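Side-chain contacts in uncharacterized protein (Legionella pneumophila subsp. pneumophila, PDB 5T2X), which is of unknown function but folds as an all-helical chain belonging to an uncharacterised protein family, DUF5630: residues Leu43-Leu46 with Ile47-Glu51; Tyr177-Cys180 with Leu181-Ile185; His72-Asn75 with Phe76-Glu79. All blocks are in the same frame, centred on the assembly; numbering follows the deposited sequence.

Contact 1: Leu43-Leu46 with Ile47-Glu51; sequences LTTL and IKYTE
The methyl CG2 of Thr45 lies over one face of the Tyr49 ring, 3.9 Å from the ring centroid in a CH-pi contact. It sits toward the rim of the ring, and its closest approach is to Tyr49 CE1 at 3.5 Å. The methyl gets there because Thr45 holds CG2 trans to its own amide nitrogen (OG1 chi1 -53°), which leaves OG1 beside that nitrogen and hydrogen-bonded to Asp42. The two side chains run alongside each other, pointing the same way. On another side of the helix, Leu43 and Ile47 meet obliquely, with Leu43 CD1 3.8 Å from Ile47 CG1. Both pairs follow the i to i+4 spacing of the first turns of helix 43-52, where Ile47 N donates to Leu43 O almost straight, at 169°, and Tyr49 N to Thr45 O at 2.9 Å. The apolar pair faces helix 91-111, while the Tyr49 ring rests on helix 15-27. Thr50 turns its hydroxyl back to the helix: OG1 donates to Ile47 O at 2.6 Å, and Glu51 N reaches the same oxygen from the same face of the carbonyl plane. Lys48 CB passes Thr44 O, and its ammonium continues to a salt bridge with Glu15.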
loop_
_atom_site.group_PDB
_atom_site.type_symbol
_atom_site.label_atom_id
_atom_site.label_comp_id
_atom_site.label_asym_id
_atom_site.label_seq_id
_atom_site.Cartn_x
_atom_site.Cartn_y
_atom_site.Cartn_z
ATOM N N LEU A 43 -7.417 18.562 -6.255
ATOM C CA LEU A 43 -6.538 17.699 -5.474
ATOM C C LEU A 43 -5.072 17.909 -5.836
ATOM O O LEU A 43 -4.201 17.815 -4.964
ATOM C CB LEU A 43 -6.935 16.232 -5.661
ATOM C CG LEU A 43 -6.204 15.215 -4.783
ATOM C CD1 LEU A 43 -6.249 15.632 -3.322
ATOM C CD2 LEU A 43 -6.807 13.831 -4.960
ATOM N N THR A 44 -4.780 18.200 -7.107
ATOM C CA THR A 44 -3.398 18.440 -7.512
ATOM C C THR A 44 -2.817 19.645 -6.783
ATOM O O THR A 44 -1.699 19.592 -6.261
ATOM C CB THR A 44 -3.315 18.640 -9.025
ATOM O OG1 THR A 44 -3.756 17.452 -9.695
ATOM C CG2 THR A 44 -1.879 18.948 -9.439
ATOM N N THR A 45 -3.575 20.742 -6.728
ATOM C CA THR A 45 -3.076 21.951 -6.082
ATOM C C THR A 45 -3.044 21.797 -4.566
ATOM O O THR A 45 -2.113 22.278 -3.909
ATOM C CB THR A 45 -3.934 23.148 -6.487
ATOM O OG1 THR A 45 -4.016 23.214 -7.916
ATOM C CG2 THR A 45 -3.331 24.442 -5.964
ATOM N N LEU A 46 -4.051 21.129 -3.996
ATOM C CA LEU A 46 -4.072 20.901 -2.553
ATOM C C LEU A 46 -2.842 20.124 -2.102
ATOM O O LEU A 46 -2.160 20.515 -1.147
ATOM C CB LEU A 46 -5.349 20.158 -2.157
ATOM C CG LEU A 46 -5.405 19.634 -0.717
ATOM C CD1 LEU A 46 -5.390 20.779 0.288
ATOM C CD2 LEU A 46 -6.624 18.748 -0.504
ATOM N N ILE A 47 -2.542 19.016 -2.782
ATOM C CA ILE A 47 -1.374 18.216 -2.424
ATOM C C ILE A 47 -0.097 19.022 -2.620
ATOM O O ILE A 47 0.823 18.970 -1.794
ATOM C CB ILE A 47 -1.356 16.910 -3.240
ATOM C CG1 ILE A 47 -2.539 16.026 -2.844
ATOM C CG2 ILE A 47 -0.041 16.174 -3.047
ATOM C CD1 ILE A 47 -2.607 14.725 -3.604
ATOM N N LYS A 48 -0.028 19.791 -3.707
ATOM C CA LYS A 48 1.153 20.608 -3.964
ATOM C C LYS A 48 1.353 21.666 -2.884
ATOM O O LYS A 48 2.496 22.011 -2.563
ATOM C CB LYS A 48 1.040 21.253 -5.344
ATOM C CG LYS A 48 2.246 22.067 -5.764
ATOM C CD LYS A 48 2.241 22.280 -7.266
ATOM C CE LYS A 48 3.078 23.479 -7.647
ATOM N NZ LYS A 48 2.515 24.714 -7.038
ATOM N N TYR A 49 0.266 22.183 -2.308
ATOM C CA TYR A 49 0.406 23.161 -1.233
ATOM C C TYR A 49 0.951 22.516 0.036
ATOM O O TYR A 49 1.771 23.117 0.739
ATOM C CB TYR A 49 -0.933 23.844 -0.949
ATOM C CG TYR A 49 -1.301 24.939 -1.929
ATOM C CD1 TYR A 49 -0.581 25.126 -3.102
ATOM C CD2 TYR A 49 -2.365 25.794 -1.671
ATOM C CE1 TYR A 49 -0.919 26.128 -3.998
ATOM C CE2 TYR A 49 -2.708 26.799 -2.557
ATOM C CZ TYR A 49 -1.983 26.961 -3.718
ATOM O OH TYR A 49 -2.324 27.960 -4.600
ATOM N N THR A 50 0.508 21.293 0.345
ATOM C CA THR A 50 1.006 20.613 1.536
ATOM C C THR A 50 2.489 20.286 1.418
ATOM O O THR A 50 3.179 20.169 2.437
ATOM C CB THR A 50 0.206 19.333 1.797
ATOM O OG1 THR A 50 0.391 18.417 0.711
ATOM C CG2 THR A 50 -1.275 19.649 1.944
ATOM N N GLU A 51 2.999 20.139 0.194
ATOM C CA GLU A 51 4.418 19.850 0.015
ATOM C C GLU A 51 5.275 21.104 0.105
ATOM O O GLU A 51 6.431 21.029 0.535
ATOM C CB GLU A 51 4.649 19.156 -1.330
ATOM C CG GLU A 51 3.989 17.792 -1.448
ATOM C CD GLU A 51 4.249 17.131 -2.788
ATOM O OE1 GLU A 51 4.751 17.816 -3.705
ATOM O OE2 GLU A 51 3.954 15.926 -2.925
#

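Contact 2: Tyr177-Cys180 with Leu181-Ile185; sequences YKTC and LNLAI
Ala184 N donates to Cys180 O at 2.9 Å, the shortest of four successive i to i+4 backbone bonds that join residues 177-180 to 181-184 near the C-terminal end of helix 169-185. Asn182 N, donating to Lys178 O, makes the straightest of them, at 161°. The main side-chain meeting is between Tyr177 and Leu181. Leu181 extends one methyl, CD1, to the phenol end of the ring, 3.5 Å from Tyr177 CZ and 3.4 Å from Tyr177 OH. The methyl approaches the ring obliquely, while Leu181 CG stays nearer the backbone, 3.5 Å from Tyr177 O. With chi1 at 145°, away from the usual staggered positions, the tyrosine swings its ring along the helix toward Leu181. Neighbouring helices pack around this pair: Tyr177 also touches Leu201 of helix 191-207 and Ala240 of helix 237-248, and Leu181 packs on Tyr194.

Lys178 and Asn182 form a looser pair. The lysine chain bends at chi2 (60°), and Lys178 CE comes within 3.7 Å of Asn182 OD1. That amide oxygen lies 3.2 Å from Lys178 O, an approach of two acceptors and not a bond. Thr179 instead turns its hydroxyl back to Leu175 O, one turn earlier, which leaves Thr179 CG2 4.2 Å from Leu183 CD1. Beyond the main-chain bonds, then, the side chains meet by van der Waals contact, with the hydroxyl oxygen and CZ of Tyr177 both resting on Leu181 CD1. Asn182 OD1 and Lys178 O gain nothing from each other, though the positive end of the lysine might partly offset their repulsion.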
loop_
_atom_site.group_PDB
_atom_site.type_symbol
_atom_site.label_atom_id
_atom_site.label_comp_id
_atom_site.label_asym_id
_atom_site.label_seq_id
_atom_site.Cartn_x
_atom_site.Cartn_y
_atom_site.Cartn_z
ATOM N N TYR A 177 3.834 -13.025 0.444
ATOM C CA TYR A 177 3.819 -14.455 0.152
ATOM C C TYR A 177 4.116 -14.718 -1.319
ATOM O O TYR A 177 4.944 -15.573 -1.654
ATOM C CB TYR A 177 2.467 -15.049 0.558
ATOM C CG TYR A 177 1.963 -16.156 -0.342
ATOM C CD1 TYR A 177 2.463 -17.449 -0.238
ATOM C CD2 TYR A 177 0.974 -15.911 -1.288
ATOM C CE1 TYR A 177 2.000 -18.463 -1.059
ATOM C CE2 TYR A 177 0.506 -16.917 -2.111
ATOM C CZ TYR A 177 1.021 -18.190 -1.992
ATOM O OH TYR A 177 0.555 -19.191 -2.812
ATOM N N LYS A 178 3.454 -13.982 -2.215
ATOM C CA LYS A 178 3.698 -14.164 -3.641
ATOM C C LYS A 178 5.103 -13.722 -4.030
ATOM O O LYS A 178 5.708 -14.309 -4.933
ATOM C CB LYS A 178 2.653 -13.399 -4.454
ATOM C CG LYS A 178 2.667 -13.721 -5.939
ATOM C CD LYS A 178 2.399 -15.200 -6.179
ATOM C CE LYS A 178 2.453 -15.543 -7.659
ATOM N NZ LYS A 178 2.172 -16.985 -7.905
ATOM N N THR A 179 5.637 -12.696 -3.362
ATOM C CA THR A 179 6.994 -12.251 -3.660
ATOM C C THR A 179 8.015 -13.319 -3.290
ATOM O O THR A 179 8.991 -13.533 -4.019
ATOM C CB THR A 179 7.286 -10.940 -2.927
ATOM O OG1 THR A 179 6.358 -9.935 -3.355
ATOM C CG2 THR A 179 8.704 -10.466 -3.215
ATOM N N CYS A 180 7.800 -14.011 -2.167
ATOM C CA CYS A 180 8.707 -15.083 -1.774
ATOM C C CYS A 180 8.649 -16.247 -2.756
ATOM O O CYS A 180 9.673 -16.884 -3.031
ATOM C CB CYS A 180 8.380 -15.558 -0.357
ATOM S SG CYS A 180 8.760 -14.364 0.946
ATOM N N LEU A 181 7.461 -16.545 -3.291
ATOM C CA LEU A 181 7.354 -17.593 -4.303
ATOM C C LEU A 181 8.136 -17.225 -5.556
ATOM O O LEU A 181 8.859 -18.058 -6.114
ATOM C CB LEU A 181 5.887 -17.850 -4.653
ATOM C CG LEU A 181 4.955 -18.443 -3.596
ATOM C CD1 LEU A 181 3.612 -18.774 -4.226
ATOM C CD2 LEU A 181 5.562 -19.675 -2.949
ATOM N N ASN A 182 8.002 -15.978 -6.013
ATOM C CA ASN A 182 8.717 -15.546 -7.208
ATOM C C ASN A 182 10.224 -15.524 -6.988
ATOM O O ASN A 182 10.988 -15.770 -7.928
ATOM C CB ASN A 182 8.220 -14.168 -7.642
ATOM C CG ASN A 182 6.777 -14.190 -8.100
ATOM O OD1 ASN A 182 6.101 -15.215 -8.012
ATOM N ND2 ASN A 182 6.293 -13.053 -8.589
ATOM N N LEU A 183 10.671 -15.233 -5.764
ATOM C CA LEU A 183 12.100 -15.281 -5.479
ATOM C C LEU A 183 12.597 -16.717 -5.361
ATOM O O LEU A 183 13.750 -17.001 -5.706
ATOM C CB LEU A 183 12.411 -14.497 -4.203
ATOM C CG LEU A 183 12.269 -12.975 -4.295
ATOM C CD1 LEU A 183 12.517 -12.322 -2.945
ATOM C CD2 LEU A 183 13.218 -12.408 -5.339
ATOM N N ALA A 184 11.746 -17.631 -4.887
ATOM C CA ALA A 184 12.136 -19.034 -4.802
ATOM C C ALA A 184 12.325 -19.650 -6.181
ATOM O O ALA A 184 13.147 -20.559 -6.345
ATOM C CB ALA A 184 11.093 -19.823 -4.011
ATOM N N ILE A 185 11.576 -19.175 -7.179
ATOM C CA ILE A 185 11.705 -19.706 -8.534
ATOM C C ILE A 185 13.101 -19.441 -9.083
ATOM O O ILE A 185 13.694 -20.293 -9.755
ATOM C CB ILE A 185 10.614 -19.108 -9.444
ATOM C CG1 ILE A 185 9.224 -19.516 -8.951
ATOM C CG2 ILE A 185 10.815 -19.544 -10.887
ATOM C CD1 ILE A 185 9.015 -21.013 -8.881
#

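Contact 3: His72-Asn75 with Phe76-Glu79; sequences HLQN and FNEE
The Phe76 ring bends back over the turn before it, bringing CD2 to 3.3 Å from His72 O. This is van der Waals contact between a ring carbon and a main-chain oxygen, approached obliquely to the ring. The CA of Leu73 comes to the ring edge, near its plane, at 4.1 Å from Phe76 CD2. The phenylalanine takes this course because its CG stands opposite its own carbonyl carbon and beside its amide nitrogen (chi1 -74°), which directs the ring back along the chain. Beyond the segment the ring also meets Leu43 of helix 43-52 and Phe83 of the following loop.

Among the backbone bonds, Phe76 N donates to Leu73 O at 3.1 Å, with the nitrogen well above the carbonyl plane and the N-H bent to 135°. The same N-H has a second, weak bond to His72 O. A further weak bond runs from Asn77 N to Gln74 O. The bonding thus shifts from i to i+4 toward i to i+3 as the chain leaves the regular part of helix 66-76. Asn77, its backbone turned to an extended conformation, then takes the chain into the loop that leads to helix 91-111.

Polar side chains contribute mainly through Asn77. Its amide lies across the backbone of Gln74, ND2 being 3.4 Å from Gln74 CA, and the side-chain amide planes of these two residues stand 60° apart. The carbonyl end, Asn77 OD1, is 3.6 Å from Leu73 O but takes its hydrogen bond from the main-chain nitrogen of Phe83, which ties the loop back to the helix end. Leu73 itself turns to helix 91-111, touching Leu94, Val95 and Ile98.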
loop_
_atom_site.group_PDB
_atom_site.type_symbol
_atom_site.label_atom_id
_atom_site.label_comp_id
_atom_site.label_asym_id
_atom_site.label_seq_id
_atom_site.Cartn_x
_atom_site.Cartn_y
_atom_site.Cartn_z
ATOM N N HIS A 72 -12.265 14.282 -1.225
ATOM C CA HIS A 72 -11.503 13.832 -2.385
ATOM C C HIS A 72 -11.524 12.314 -2.507
ATOM O O HIS A 72 -11.566 11.776 -3.619
ATOM C CB HIS A 72 -10.067 14.347 -2.304
ATOM C CG HIS A 72 -9.947 15.827 -2.482
ATOM N ND1 HIS A 72 -10.177 16.451 -3.690
ATOM C CD2 HIS A 72 -9.617 16.808 -1.609
ATOM C CE1 HIS A 72 -9.997 17.753 -3.551
ATOM N NE2 HIS A 72 -9.656 17.995 -2.298
ATOM N N LEU A 73 -11.491 11.604 -1.375
ATOM C CA LEU A 73 -11.571 10.148 -1.419
ATOM C C LEU A 73 -12.898 9.690 -2.009
ATOM O O LEU A 73 -12.939 8.747 -2.809
ATOM C CB LEU A 73 -11.384 9.564 -0.018
ATOM C CG LEU A 73 -11.448 8.037 0.080
ATOM C CD1 LEU A 73 -10.271 7.405 -0.646
ATOM C CD2 LEU A 73 -11.489 7.587 1.530
ATOM N N GLN A 74 -13.994 10.348 -1.629
ATOM C CA GLN A 74 -15.303 9.985 -2.157
ATOM C C GLN A 74 -15.459 10.355 -3.626
ATOM O O GLN A 74 -16.340 9.808 -4.298
ATOM C CB GLN A 74 -16.400 10.643 -1.319
ATOM C CG GLN A 74 -16.520 10.057 0.083
ATOM C CD GLN A 74 -17.379 10.899 1.005
ATOM O OE1 GLN A 74 -17.596 12.087 0.761
ATOM N NE2 GLN A 74 -17.873 10.286 2.075
ATOM N N ASN A 75 -14.625 11.261 -4.141
ATOM C CA ASN A 75 -14.652 11.555 -5.570
ATOM C C ASN A 75 -14.017 10.437 -6.387
ATOM O O ASN A 75 -14.343 10.276 -7.569
ATOM C CB ASN A 75 -13.949 12.882 -5.854
ATOM C CG ASN A 75 -14.798 14.082 -5.479
ATOM O OD1 ASN A 75 -14.350 14.976 -4.759
ATOM N ND2 ASN A 75 -16.032 14.108 -5.967
ATOM N N PHE A 76 -13.111 9.662 -5.785
ATOM C CA PHE A 76 -12.525 8.524 -6.483
ATOM C C PHE A 76 -13.492 7.353 -6.594
ATOM O O PHE A 76 -13.284 6.474 -7.437
ATOM C CB PHE A 76 -11.247 8.060 -5.779
ATOM C CG PHE A 76 -10.073 8.973 -5.981
ATOM C CD1 PHE A 76 -9.534 9.162 -7.242
ATOM C CD2 PHE A 76 -9.493 9.625 -4.905
ATOM C CE1 PHE A 76 -8.449 9.997 -7.431
ATOM C CE2 PHE A 76 -8.407 10.461 -5.086
ATOM C CZ PHE A 76 -7.885 10.647 -6.351
ATOM N N ASN A 77 -14.533 7.320 -5.767
ATOM C CA ASN A 77 -15.450 6.191 -5.763
ATOM C C ASN A 77 -16.264 6.146 -7.048
ATOM O O ASN A 77 -16.720 7.175 -7.555
ATOM C CB ASN A 77 -16.379 6.268 -4.553
ATOM C CG ASN A 77 -15.634 6.153 -3.239
ATOM O OD1 ASN A 77 -14.536 5.597 -3.182
ATOM N ND2 ASN A 77 -16.229 6.677 -2.172
ATOM N N GLU A 78 -16.445 4.939 -7.570
ATOM C CA GLU A 78 -17.172 4.691 -8.801
ATOM C C GLU A 78 -18.555 4.120 -8.473
ATOM O O GLU A 78 -19.020 4.201 -7.329
ATOM C CB GLU A 78 -16.336 3.769 -9.693
ATOM C CG GLU A 78 -14.995 4.366 -10.099
ATOM C CD GLU A 78 -13.981 3.313 -10.504
ATOM O OE1 GLU A 78 -14.186 2.129 -10.167
ATOM O OE2 GLU A 78 -12.978 3.670 -11.156
ATOM N N GLU A 79 -19.218 3.532 -9.471
ATOM C CA GLU A 79 -20.573 3.032 -9.263
ATOM C C GLU A 79 -20.565 1.735 -8.465
ATOM O O GLU A 79 -21.286 1.602 -7.470
ATOM C CB GLU A 79 -21.271 2.837 -10.610
ATOM C CG GLU A 79 -22.784 2.698 -10.512
ATOM C CD GLU A 79 -23.436 2.468 -11.863
ATOM O OE1 GLU A 79 -22.936 1.619 -12.628
ATOM O OE2 GLU A 79 -24.444 3.142 -12.164
#

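How the contacts relate
Along the chain the order is contact 1, contact 3, contact 2, and each involves a different helix: 43-52, the end of 66-76 with the loop after it, and 169-185. Contacts 1 and 3 are neighbours, with centres 18 Å apart, and they touch directly: Leu43 CD2 lies 3.6 Å from Phe76 CZ, and Leu46 CD2 is 3.6 Å from His72 NE2. Helix 91-111 packs against residues of both. Contact 2 lies on the opposite side of the chain's centre, about 37 Å from contact 1 and 34 Å from contact 3 between centres. The contacts therefore sample two distant regions of an elongated all-helical fold, all within the part of the chain that defines the DUF5630 family.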